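Local structure of probable 2-oxoacid ferredoxin oxidoreductase, alpha chain (Thermoplasma acidophilum, 3JU3) at residues A[13-18]-A[39-44]; A[17-22]-A[45-50]. The protein probably oxidises 2-oxoacids such as 2-oxoglutarate to acyl-CoA and carbon dioxide while reducing ferredoxin, this chain being domain II of the oxidoreductase core. All blocks are in the same frame, centred on the assembly; numbering follows the deposited sequence. Where two conformers were deposited one is given.

Contact 1. Residues A[13-18]-A[39-44]; sequences EADITF and GISANL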
ATOM      1  N   GLU A  13      22.956  22.692  -8.131  0.50 25.11           N
ATOM      2  CA  GLU A  13      24.043  21.915  -7.551  0.50 23.66           C
ATOM      3  C   GLU A  13      23.611  21.649  -6.133  0.50 22.56           C
ATOM      4  O   GLU A  13      23.007  22.528  -5.508  0.50 21.47           O
ATOM      5  CB  GLU A  13      25.340  22.726  -7.537  0.50 23.94           C
ATOM      6  CG  GLU A  13      26.444  22.184  -6.615  0.50 24.09           C
ATOM      7  CD  GLU A  13      27.455  21.280  -7.328  0.50 24.39           C
ATOM      8  OE1 GLU A  13      27.118  20.688  -8.381  0.50 24.39           O
ATOM      9  OE2 GLU A  13      28.596  21.168  -6.832  0.50 22.06           O
ATOM     10  N   ALA A  14      23.884  20.445  -5.642  1.00 21.28           N
ATOM     11  CA  ALA A  14      23.652  20.145  -4.228  1.00 20.13           C
ATOM     12  C   ALA A  14      24.487  18.971  -3.824  1.00 18.84           C
ATOM     13  O   ALA A  14      24.868  18.183  -4.666  1.00 19.87           O
ATOM     14  CB  ALA A  14      22.188  19.856  -3.978  1.00 19.73           C
ATOM     15  N   ASP A  15      24.803  18.881  -2.547  1.00 17.69           N
ATOM     16  CA  ASP A  15      25.517  17.747  -1.997  1.00 17.20           C
ATOM     17  C   ASP A  15      24.808  16.404  -2.278  1.00 17.54           C
ATOM     18  O   ASP A  15      25.464  15.402  -2.529  1.00 16.51           O
ATOM     19  CB  ASP A  15      25.686  17.932  -0.487  1.00 16.59           C
ATOM     20  CG  ASP A  15      26.591  19.130  -0.135  1.00 19.55           C
ATOM     21  OD1 ASP A  15      27.605  19.359  -0.815  1.00 19.22           O
ATOM     22  OD2 ASP A  15      26.268  19.868   0.814  1.00 17.17           O
ATOM     23  N   ILE A  16      23.473  16.407  -2.169  1.00 17.60           N
ATOM     24  CA  ILE A  16      22.605  15.229  -2.339  1.00 17.40           C
ATOM     25  C   ILE A  16      21.474  15.588  -3.314  1.00 18.34           C
ATOM     26  O   ILE A  16      20.829  16.644  -3.168  1.00 17.55           O
ATOM     27  CB  ILE A  16      21.937  14.805  -0.999  1.00 17.66           C
ATOM     28  CG1 ILE A  16      22.994  14.302   0.011  1.00 17.58           C
ATOM     29  CG2 ILE A  16      20.832  13.709  -1.263  1.00 19.92           C
ATOM     30  CD1 ILE A  16      22.536  14.296   1.483  1.00 17.20           C
ATOM     31  N   THR A  17      21.212  14.701  -4.281  1.00 17.14           N
ATOM     32  CA  THR A  17      20.037  14.827  -5.123  1.00 17.03           C
ATOM     33  C   THR A  17      19.097  13.657  -4.842  1.00 17.10           C
ATOM     34  O   THR A  17      19.365  12.505  -5.230  1.00 17.25           O
ATOM     35  CB  THR A  17      20.469  14.834  -6.618  1.00 18.86           C
ATOM     36  OG1 THR A  17      21.193  16.038  -6.862  1.00 17.76           O
ATOM     37  CG2 THR A  17      19.252  14.753  -7.607  1.00 17.42           C
ATOM     38  N   PHE A  18      18.019  13.941  -4.139  1.00 17.03           N
ATOM     39  CA  PHE A  18      16.973  12.950  -3.904  1.00 16.75           C
ATOM     40  C   PHE A  18      16.158  12.791  -5.189  1.00 17.62           C
ATOM     41  O   PHE A  18      16.024  13.740  -5.957  1.00 17.77           O
ATOM     42  CB  PHE A  18      16.041  13.404  -2.776  1.00 15.21           C
ATOM     43  CG  PHE A  18      16.676  13.385  -1.404  1.00 16.79           C
ATOM     44  CD1 PHE A  18      16.915  12.178  -0.768  1.00 15.13           C
ATOM     45  CD2 PHE A  18      17.019  14.578  -0.746  1.00 17.11           C
ATOM     46  CE1 PHE A  18      17.485  12.142   0.523  1.00 18.92           C
ATOM     47  CE2 PHE A  18      17.615  14.547   0.550  1.00 14.53           C
ATOM     48  CZ  PHE A  18      17.827  13.351   1.165  1.00 18.33           C
ATOM     49  N   GLY A  39      24.303  22.554   7.377  1.00 20.12           N
ATOM     50  CA  GLY A  39      25.129  23.022   6.251  1.00 18.50           C
ATOM     51  C   GLY A  39      25.254  22.055   5.091  1.00 17.24           C
ATOM     52  O   GLY A  39      26.204  22.167   4.274  1.00 15.84           O
ATOM     53  N   ILE A  40      24.265  21.159   4.959  1.00 15.60           N
ATOM     54  CA  ILE A  40      24.249  20.228   3.830  1.00 15.92           C
ATOM     55  C   ILE A  40      23.172  20.621   2.833  1.00 16.16           C
ATOM     56  O   ILE A  40      22.028  20.804   3.216  1.00 15.85           O
ATOM     57  CB  ILE A  40      24.008  18.807   4.282  1.00 16.24           C
ATOM     58  CG1 ILE A  40      25.186  18.339   5.132  1.00 16.42           C
ATOM     59  CG2 ILE A  40      23.817  17.895   3.079  1.00 14.17           C
ATOM     60  CD1 ILE A  40      24.895  17.060   5.898  1.00 17.24           C
ATOM     61  N   SER A  41      23.542  20.749   1.563  1.00 15.79           N
ATOM     62  CA  SER A  41      22.552  21.129   0.545  1.00 16.69           C
ATOM     63  C   SER A  41      21.968  19.904  -0.158  1.00 16.77           C
ATOM     64  O   SER A  41      22.636  18.902  -0.362  1.00 17.33           O
ATOM     65  CB  SER A  41      23.153  22.098  -0.480  1.00 16.90           C
ATOM     66  OG  SER A  41      24.245  21.466  -1.123  1.00 18.99           O
ATOM     67  N   ALA A  42      20.711  19.998  -0.568  1.00 16.89           N
ATOM     68  CA  ALA A  42      20.091  18.850  -1.201  1.00 16.85           C
ATOM     69  C   ALA A  42      19.050  19.410  -2.133  1.00 16.59           C
ATOM     70  O   ALA A  42      18.464  20.477  -1.856  1.00 17.37           O
ATOM     71  CB  ALA A  42      19.499  17.921  -0.152  1.00 16.55           C
ATOM     72  N   ASN A  43      18.842  18.737  -3.260  1.00 14.85           N
ATOM     73  CA  ASN A  43      17.735  19.108  -4.116  1.00 14.31           C
ATOM     74  C   ASN A  43      16.876  17.853  -4.374  1.00 14.17           C
ATOM     75  O   ASN A  43      17.203  16.765  -3.867  1.00 13.24           O
ATOM     76  CB  ASN A  43      18.221  19.832  -5.398  1.00 13.70           C
ATOM     77  CG  ASN A  43      19.224  19.004  -6.210  1.00 15.36           C
ATOM     78  OD1 ASN A  43      19.325  17.796  -6.024  1.00 14.30           O
ATOM     79  ND2 ASN A  43      19.966  19.653  -7.105  1.00 12.27           N
ATOM     80  N   LEU A  44      15.752  18.000  -5.085  1.00 12.97           N
ATOM     81  CA  LEU A  44      14.829  16.871  -5.279  1.00 12.65           C
ATOM     82  C   LEU A  44      14.404  16.837  -6.734  1.00 13.06           C
ATOM     83  O   LEU A  44      13.818  17.810  -7.237  1.00 11.92           O
ATOM     84  CB  LEU A  44      13.591  16.962  -4.348  1.00 13.10           C
ATOM     85  CG  LEU A  44      12.430  16.001  -4.715  1.00 10.36           C
ATOM     86  CD1 LEU A  44      12.831  14.527  -4.626  1.00 10.81           C
ATOM     87  CD2 LEU A  44      11.187  16.231  -3.879  1.00 14.61           C
TER
HETATM   88  O   HOH W   1      22.056  17.923  -8.495  1.00 27.99           O
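I16, T17 and F18 run parallel to A42, N43 and L44 as neighbouring strands whose axes diverge by 22°, laced by the backbone bonds N43 N to I16 O (2.9 Å), I16 N to S41 O and F18 N to N43 O. This is the opening end of a beta-alpha-beta unit, and it illustrates how the two sides of one ladder can be given different chemistry. On the side of T17 and N43, the T17 hydroxyl donates to N43 OD1 (2.7 Å), meeting a lone pair in the carbonyl plane. The same OG1 accepts a proton from a water, which in turn takes one from N43 ND2 at 3.0 Å. The other ND2 partner is E11 O, so both ends of the amide are gripped and its rotation is fixed. The A14 methyl, CB, packs beside this amide, 3.8 Å from N43 CG. Were N43 an alanine, the T17 hydroxyl would probably lose its amide acceptor and E11 O its ND2 donor, with a gap opened beside A14.

The side of I16, A42 and F18 is apolar. A42 CB meets I16 CB at 4.0 Å and F18 CE2, while I16 CG2 sits over the centre of the F18 ring; helices 25-37 and 105-117 close over F18. Before the strands begin, S41 and D15 hold each other in a reciprocal pair. A chi1 of 60° sets S41 OG between its own backbone N and carbonyl carbon, where it accepts from D15 N (3.0 Å), and S41 N donates to D15 OD2 (3.0 Å) on its anti side, 31° out of the carboxylate plane. Carboxylate and hydroxyl thus each accept from a backbone N-H of the other segment, carrying the polar pairing on ahead of the regular ladder.

Contact 2. Residues A[17-22]-A[45-50]; sequences TFVTWG and LYLKMF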
ATOM      1  N   THR A  17      21.212  14.701  -4.281  1.00 17.14           N
ATOM      2  CA  THR A  17      20.037  14.827  -5.123  1.00 17.03           C
ATOM      3  C   THR A  17      19.097  13.657  -4.842  1.00 17.10           C
ATOM      4  O   THR A  17      19.365  12.505  -5.230  1.00 17.25           O
ATOM      5  CB  THR A  17      20.469  14.834  -6.618  1.00 18.86           C
ATOM      6  OG1 THR A  17      21.193  16.038  -6.862  1.00 17.76           O
ATOM      7  CG2 THR A  17      19.252  14.753  -7.607  1.00 17.42           C
ATOM      8  N   PHE A  18      18.019  13.941  -4.139  1.00 17.03           N
ATOM      9  CA  PHE A  18      16.973  12.950  -3.904  1.00 16.75           C
ATOM     10  C   PHE A  18      16.158  12.791  -5.189  1.00 17.62           C
ATOM     11  O   PHE A  18      16.024  13.740  -5.957  1.00 17.77           O
ATOM     12  CB  PHE A  18      16.041  13.404  -2.776  1.00 15.21           C
ATOM     13  CG  PHE A  18      16.676  13.385  -1.404  1.00 16.79           C
ATOM     14  CD1 PHE A  18      16.915  12.178  -0.768  1.00 15.13           C
ATOM     15  CD2 PHE A  18      17.019  14.578  -0.746  1.00 17.11           C
ATOM     16  CE1 PHE A  18      17.485  12.142   0.523  1.00 18.92           C
ATOM     17  CE2 PHE A  18      17.615  14.547   0.550  1.00 14.53           C
ATOM     18  CZ  PHE A  18      17.827  13.351   1.165  1.00 18.33           C
ATOM     19  N   VAL A  19      15.642  11.577  -5.434  1.00 17.92           N
ATOM     20  CA  VAL A  19      14.695  11.333  -6.531  1.00 17.78           C
ATOM     21  C   VAL A  19      13.508  10.619  -5.914  1.00 18.56           C
ATOM     22  O   VAL A  19      13.692   9.631  -5.179  1.00 18.70           O
ATOM     23  CB  VAL A  19      15.281  10.434  -7.612  1.00 18.61           C
ATOM     24  CG1 VAL A  19      14.289  10.305  -8.818  1.00 16.40           C
ATOM     25  CG2 VAL A  19      16.596  10.964  -8.094  1.00 17.00           C
ATOM     26  N   THR A  20      12.299  11.106  -6.193  1.00 18.14           N
ATOM     27  CA  THR A  20      11.121  10.383  -5.811  1.00 18.39           C
ATOM     28  C   THR A  20       9.930  10.778  -6.694  1.00 18.87           C
ATOM     29  O   THR A  20      10.073  11.583  -7.636  1.00 18.26           O
ATOM     30  CB  THR A  20      10.811  10.527  -4.281  1.00 19.15           C
ATOM     31  OG1 THR A  20      10.070   9.369  -3.825  1.00 20.39           O
ATOM     32  CG2 THR A  20       9.996  11.806  -3.993  1.00 18.95           C
ATOM     33  N   TRP A  21       8.786  10.189  -6.389  1.00 17.58           N
ATOM     34  CA  TRP A  21       7.546  10.416  -7.101  1.00 18.28           C
ATOM     35  C   TRP A  21       6.490  10.153  -6.028  1.00 18.73           C
ATOM     36  O   TRP A  21       6.772   9.581  -4.976  1.00 18.59           O
ATOM     37  CB  TRP A  21       7.398   9.431  -8.280  1.00 17.53           C
ATOM     38  CG  TRP A  21       7.331   7.985  -7.817  1.00 19.06           C
ATOM     39  CD1 TRP A  21       8.380   7.185  -7.420  1.00 20.30           C
ATOM     40  CD2 TRP A  21       6.152   7.216  -7.610  1.00 15.86           C
ATOM     41  NE1 TRP A  21       7.912   5.959  -7.022  1.00 17.87           N
ATOM     42  CE2 TRP A  21       6.548   5.955  -7.136  1.00 17.25           C
ATOM     43  CE3 TRP A  21       4.787   7.464  -7.816  1.00 18.91           C
ATOM     44  CZ2 TRP A  21       5.635   4.938  -6.864  1.00 15.10           C
ATOM     45  CZ3 TRP A  21       3.882   6.455  -7.545  1.00 18.81           C
ATOM     46  CH2 TRP A  21       4.311   5.210  -7.046  1.00 15.78           C
ATOM     47  N   GLY A  22       5.266  10.543  -6.304  1.00 19.22           N
ATOM     48  CA  GLY A  22       4.172  10.150  -5.430  1.00 19.70           C
ATOM     49  C   GLY A  22       4.278  10.668  -4.025  1.00 20.41           C
ATOM     50  O   GLY A  22       4.631  11.821  -3.806  1.00 20.52           O
ATOM     51  N   LEU A  45      14.721  15.735  -7.420  1.00 12.03           N
ATOM     52  CA  LEU A  45      14.195  15.524  -8.763  1.00 12.34           C
ATOM     53  C   LEU A  45      12.892  14.774  -8.529  1.00 12.06           C
ATOM     54  O   LEU A  45      12.899  13.664  -8.042  1.00 12.01           O
ATOM     55  CB  LEU A  45      15.160  14.721  -9.627  1.00 11.43           C
ATOM     56  CG  LEU A  45      14.664  14.136 -10.952  1.00 12.40           C
ATOM     57  CD1 LEU A  45      14.337  15.274 -11.841  1.00 13.62           C
ATOM     58  CD2 LEU A  45      15.777  13.271 -11.614  1.00 14.93           C
ATOM     59  N   TYR A  46      11.787  15.416  -8.862  1.00 12.38           N
ATOM     60  CA  TYR A  46      10.466  14.874  -8.600  1.00 12.66           C
ATOM     61  C   TYR A  46       9.847  14.482  -9.936  1.00 12.56           C
ATOM     62  O   TYR A  46       9.671  15.325 -10.816  1.00 11.11           O
ATOM     63  CB  TYR A  46       9.625  15.948  -7.922  1.00 12.01           C
ATOM     64  CG  TYR A  46       8.228  15.542  -7.615  1.00 16.18           C
ATOM     65  CD1 TYR A  46       7.948  14.517  -6.726  1.00 16.40           C
ATOM     66  CD2 TYR A  46       7.173  16.195  -8.217  1.00 18.02           C
ATOM     67  CE1 TYR A  46       6.652  14.164  -6.469  1.00 18.61           C
ATOM     68  CE2 TYR A  46       5.916  15.847  -7.986  1.00 18.27           C
ATOM     69  CZ  TYR A  46       5.648  14.846  -7.115  1.00 20.22           C
ATOM     70  OH  TYR A  46       4.331  14.578  -6.895  1.00 23.58           O
ATOM     71  N   LEU A  47       9.516  13.199 -10.067  1.00 13.67           N
ATOM     72  CA  LEU A  47       8.859  12.707 -11.271  1.00 13.94           C
ATOM     73  C   LEU A  47       7.348  12.787 -11.073  1.00 14.27           C
ATOM     74  O   LEU A  47       6.802  12.249 -10.103  1.00 11.63           O
ATOM     75  CB  LEU A  47       9.297  11.279 -11.573  1.00 14.23           C
ATOM     76  CG  LEU A  47      10.832  11.139 -11.595  1.00 16.57           C
ATOM     77  CD1 LEU A  47      11.311   9.690 -11.820  1.00 17.94           C
ATOM     78  CD2 LEU A  47      11.508  12.116 -12.609  1.00 13.93           C
ATOM     79  N   LYS A  48       6.695  13.491 -11.979  1.00 14.62           N
ATOM     80  CA  LYS A  48       5.258  13.672 -11.917  1.00 18.20           C
ATOM     81  C   LYS A  48       4.543  12.488 -12.605  1.00 19.32           C
ATOM     82  O   LYS A  48       4.931  12.041 -13.684  1.00 20.62           O
ATOM     83  CB  LYS A  48       4.897  14.972 -12.639  1.00 17.67           C
ATOM     84  CG  LYS A  48       5.524  16.166 -11.992  1.00 19.33           C
ATOM     85  CD  LYS A  48       4.989  17.399 -12.657  1.00 21.35           C
ATOM     86  CE  LYS A  48       5.549  18.621 -12.054  1.00 18.67           C
ATOM     87  NZ  LYS A  48       5.078  19.722 -12.915  1.00 21.41           N
HETATM   88  N   MSE A  49       3.479  12.019 -11.990  1.00 21.35           N
HETATM   89  CA  MSE A  49       2.765  10.844 -12.487  1.00 23.09           C
HETATM   90  C   MSE A  49       1.903  11.130 -13.720  1.00 25.14           C
HETATM   91  O   MSE A  49       2.126  10.548 -14.778  1.00 26.60           O
HETATM   92  CB  MSE A  49       1.915  10.234 -11.385  1.00 23.19           C
HETATM   93  CG  MSE A  49       2.718   9.375 -10.425  1.00 22.84           C
HETATM   94 SE   MSE A  49       1.575   8.955  -8.913  0.75 29.50          SE
HETATM   95  CE  MSE A  49       0.777  10.778  -8.844  1.00 26.15           C
ATOM     96  N   PHE A  50       0.916  11.986 -13.632  1.00 24.92           N
ATOM     97  CA  PHE A  50      -0.055  12.018 -14.754  1.00 25.42           C
ATOM     98  C   PHE A  50       0.017  13.331 -15.524  1.00 25.75           C
ATOM     99  O   PHE A  50      -0.917  13.733 -16.186  1.00 25.68           O
ATOM    100  CB  PHE A  50      -1.467  11.756 -14.226  1.00 24.57           C
ATOM    101  CG  PHE A  50      -1.596  10.431 -13.514  1.00 23.48           C
ATOM    102  CD1 PHE A  50      -1.651   9.245 -14.259  1.00 23.91           C
ATOM    103  CD2 PHE A  50      -1.611  10.366 -12.133  1.00 24.85           C
ATOM    104  CE1 PHE A  50      -1.744   8.011 -13.627  1.00 25.58           C
ATOM    105  CE2 PHE A  50      -1.713   9.140 -11.470  1.00 22.17           C
ATOM    106  CZ  PHE A  50      -1.787   7.959 -12.218  1.00 22.83           C
TER
HETATM  107  O   HOH W   2       4.675  11.977  -8.775  1.00 16.84           O
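The parallel strand pair of the domain's beta-alpha-beta unit, 16-21 beside 42-47, continues here toward its C-terminal end through V19 with L45 and T20 with Y46. L45 N donates to F18 O (2.8 Å), T20 N to L45 O and L47 N to T20 O. V19 CG1 reaches L47 CD1 on a face covered by helix 79-87, and W21 CB lies against L47 CB beside it. In this unit, whose helix is 25-37, G22 lies on the way from the first strand to the helix and has a positive phi; a side chain there would collide with W21 CE3. One water accepts from G22 N and donates to L47 O. The Y46 ring comes in obliquely, CE1 3.9 Å from G22 N, while K25 makes a cation-pi contact with it. W21 and M49, a selenomethionine, form a Met-aromatic contact: SE lies 3.7 Å from W21 CZ3, in the ring plane at its edge. A chi1 of 63° sets the indole where NE1 can bond to A77 O. T20 OG1 is bonded to V71 O of the second subunit, and the W21 ring meets F50 of that subunit edge-to-face.

Overall arrangement
Contacts 1 and 2 are successive lengths of one parallel strand pair, 16-21 beside 42-47, sharing T17 and F18, with centres about 15 Å apart; L44 CD1 bridges them by packing on T20 N. Contact 1 lies toward the periphery, is partly buried, and uses a hydroxyl, an amide and a carboxylate as well as its apolar face. Contact 2 is buried, its centre about 3 Å from the centre of the chain against about 15 Å for contact 1, and relies more on aliphatic, indole and selenium packing, its polar side chains turning to other elements or to the second subunit. Both touch that subunit, whose strand extends the sheet alongside 16-21.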